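Choline binding protein A (Lactobacillus salivarius str. Ren, PDB 5GT1) is a probably cell-surface choline-binding protein whose zinc-binding M23 peptidase domain is likely to act on bacterial cell-wall peptidoglycan. Local coordinates at residues W27-V32 with L60-I65. Sequence-based numbering, arbitrary orientation.
Sequences WPFPSV and LDFGSI. With ZN (zinc ion), chain B.
Strand 56-63 of the M23 peptidase fold carries zinc ligands on one side and a hydrophobic core on the other, and it is the core side that receives W27, P28 and F29 from the loop before strand 44-45. F62 does most of the touching. P28 lays its CG over one face of the F62 ring, 3.5 Å from the centroid and 12° off the normal, a close CH-pi contact almost over the centre; P28 CD follows, 3.6 Å from F62 CE1. W27 meets the same ring at its rim, in plane, with CE3 of the indole 4.0 Å from F62 CE1. F29 meets F62 nearer the backbone, CE2 lying 3.7 Å from F62 CB, so it packs against the root of the side chain. F62 has CG anti to its carbonyl carbon (chi1 -66°), a setting that carries the ring off the strand with one face against the proline. F37 and H67 add edge-to-face contacts with F62, and L136 of strand 135-141 touches P28, F29 and F62. With an alanine here the ring is gone, and P28 CG and W27 CE3 would probably be left facing a gap, while F29 could still meet the remaining CB. One residue back, D61 turns the other way and binds zinc through OD1 at 2.1 Å, with H57 and H137 completing the protein ligands; its OD2 accepts a hydrogen bond from a zinc-bound water at 2.7 Å. With no hydrogen bond between the two segments, the fit of loop to strand rests on the shape of the F62 ring against P28 and W27, on the side of the strand opposite D61 and the zinc.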
loop_
_atom_site.group_PDB
_atom_site.type_symbol
_atom_site.label_atom_id
_atom_site.label_comp_id
_atom_site.label_asym_id
_atom_site.label_seq_id
_atom_site.Cartn_x
_atom_site.Cartn_y
_atom_site.Cartn_z
ATOM N N TRP A 27 7.964 -7.217 2.240
ATOM C CA TRP A 27 7.899 -5.758 2.414
ATOM C C TRP A 27 8.153 -5.044 1.093
ATOM O O TRP A 27 8.796 -5.599 0.191
ATOM C CB TRP A 27 8.917 -5.319 3.466
ATOM C CG TRP A 27 8.601 -5.902 4.807
ATOM C CD1 TRP A 27 9.206 -6.992 5.436
ATOM C CD2 TRP A 27 7.541 -5.474 5.707
ATOM N NE1 TRP A 27 8.618 -7.236 6.663
ATOM C CE2 TRP A 27 7.602 -6.367 6.878
ATOM C CE3 TRP A 27 6.571 -4.471 5.667
ATOM C CZ2 TRP A 27 6.720 -6.239 7.947
ATOM C CZ3 TRP A 27 5.685 -4.358 6.752
ATOM C CH2 TRP A 27 5.768 -5.220 7.865
ATOM N N PRO A 28 7.651 -3.811 0.955
ATOM C CA PRO A 28 7.841 -3.107 -0.326
ATOM C C PRO A 28 9.278 -2.621 -0.574
ATOM O O PRO A 28 9.660 -2.409 -1.728
ATOM C CB PRO A 28 6.861 -1.930 -0.238
ATOM C CG PRO A 28 6.662 -1.706 1.212
ATOM C CD PRO A 28 6.786 -3.062 1.878
ATOM N N PHE A 29 10.063 -2.458 0.491
ATOM C CA PHE A 29 11.471 -2.062 0.370
ATOM C C PHE A 29 12.262 -3.087 1.184
ATOM O O PHE A 29 12.494 -2.901 2.368
ATOM C CB PHE A 29 11.684 -0.611 0.843
ATOM C CG PHE A 29 10.794 0.379 0.134
ATOM C CD1 PHE A 29 11.148 0.886 -1.129
ATOM C CD2 PHE A 29 9.579 0.770 0.694
ATOM C CE1 PHE A 29 10.305 1.774 -1.795
ATOM C CE2 PHE A 29 8.741 1.658 0.031
ATOM C CZ PHE A 29 9.106 2.154 -1.217
ATOM N N PRO A 30 12.621 -4.216 0.545
ATOM C CA PRO A 30 13.024 -5.399 1.322
ATOM C C PRO A 30 14.373 -5.306 2.055
ATOM O O PRO A 30 14.636 -6.120 2.956
ATOM C CB PRO A 30 13.002 -6.522 0.268
ATOM C CG PRO A 30 11.974 -6.053 -0.712
ATOM C CD PRO A 30 12.357 -4.591 -0.854
ATOM N N SER A 31 15.192 -4.319 1.704
ATOM C CA SER A 31 16.455 -4.061 2.410
ATOM C C SER A 31 16.268 -3.464 3.813
ATOM O O SER A 31 17.180 -3.493 4.652
ATOM C CB SER A 31 17.285 -3.055 1.618
ATOM O OG SER A 31 17.041 -1.736 2.115
ATOM N N VAL A 32 15.107 -2.851 4.025
ATOM C CA VAL A 32 14.738 -2.285 5.297
ATOM C C VAL A 32 13.848 -3.302 6.029
ATOM O O VAL A 32 13.922 -3.455 7.255
ATOM C CB VAL A 32 13.917 -0.995 5.099
ATOM C CG1 VAL A 32 13.784 -0.251 6.420
ATOM C CG2 VAL A 32 14.515 -0.121 3.977
ATOM N N LEU A 60 -0.642 2.225 5.436
ATOM C CA LEU A 60 0.663 2.271 6.079
ATOM C C LEU A 60 1.605 3.063 5.175
ATOM O O LEU A 60 1.737 2.745 3.996
ATOM C CB LEU A 60 1.187 0.847 6.269
ATOM C CG LEU A 60 2.539 0.693 7.002
ATOM C CD1 LEU A 60 2.469 1.268 8.413
ATOM C CD2 LEU A 60 2.962 -0.773 7.027
ATOM N N ASP A 61 2.236 4.091 5.734
ATOM C CA ASP A 61 3.159 4.927 4.969
ATOM C C ASP A 61 4.614 4.477 5.123
ATOM O O ASP A 61 5.104 4.294 6.243
ATOM C CB ASP A 61 3.082 6.370 5.440
ATOM C CG ASP A 61 1.764 7.037 5.093
ATOM O OD1 ASP A 61 0.987 6.492 4.283
ATOM O OD2 ASP A 61 1.538 8.140 5.629
ATOM N N PHE A 62 5.309 4.335 4.000
ATOM C CA PHE A 62 6.732 4.003 3.997
ATOM C C PHE A 62 7.456 5.228 3.455
ATOM O O PHE A 62 7.398 5.479 2.253
ATOM C CB PHE A 62 6.970 2.814 3.052
ATOM C CG PHE A 62 6.329 1.518 3.511
ATOM C CD1 PHE A 62 7.108 0.534 4.122
ATOM C CD2 PHE A 62 4.965 1.270 3.303
ATOM C CE1 PHE A 62 6.537 -0.663 4.548
ATOM C CE2 PHE A 62 4.389 0.063 3.714
ATOM C CZ PHE A 62 5.184 -0.899 4.336
ATOM N N GLY A 63 8.091 6.007 4.335
ATOM C CA GLY A 63 8.791 7.229 3.911
ATOM C C GLY A 63 10.119 6.940 3.251
ATOM O O GLY A 63 10.746 5.910 3.520
ATOM N N SER A 64 10.562 7.839 2.375
ATOM C CA SER A 64 11.870 7.661 1.731
ATOM C C SER A 64 13.010 7.706 2.757
ATOM O O SER A 64 14.064 7.152 2.527
ATOM C CB SER A 64 12.089 8.713 0.641
ATOM O OG SER A 64 12.048 10.024 1.193
ATOM N N ILE A 65 12.779 8.361 3.895
ATOM C CA ILE A 65 13.788 8.423 4.970
ATOM C C ILE A 65 13.801 7.152 5.823
ATOM O O ILE A 65 14.854 6.517 5.995
ATOM C CB ILE A 65 13.592 9.658 5.874
ATOM C CG1 ILE A 65 13.754 10.944 5.050
ATOM C CG2 ILE A 65 14.621 9.664 7.002
ATOM C CD1 ILE A 65 13.105 12.157 5.686
HETATM ZN ZN ZN B . -0.954 7.381 4.147
HETATM O O HOH W 1 -0.483 9.727 4.929
HETATM O O HOH W 2 -2.861 8.586 3.770
HETATM O O HOH W 3 -0.323 8.734 2.611
#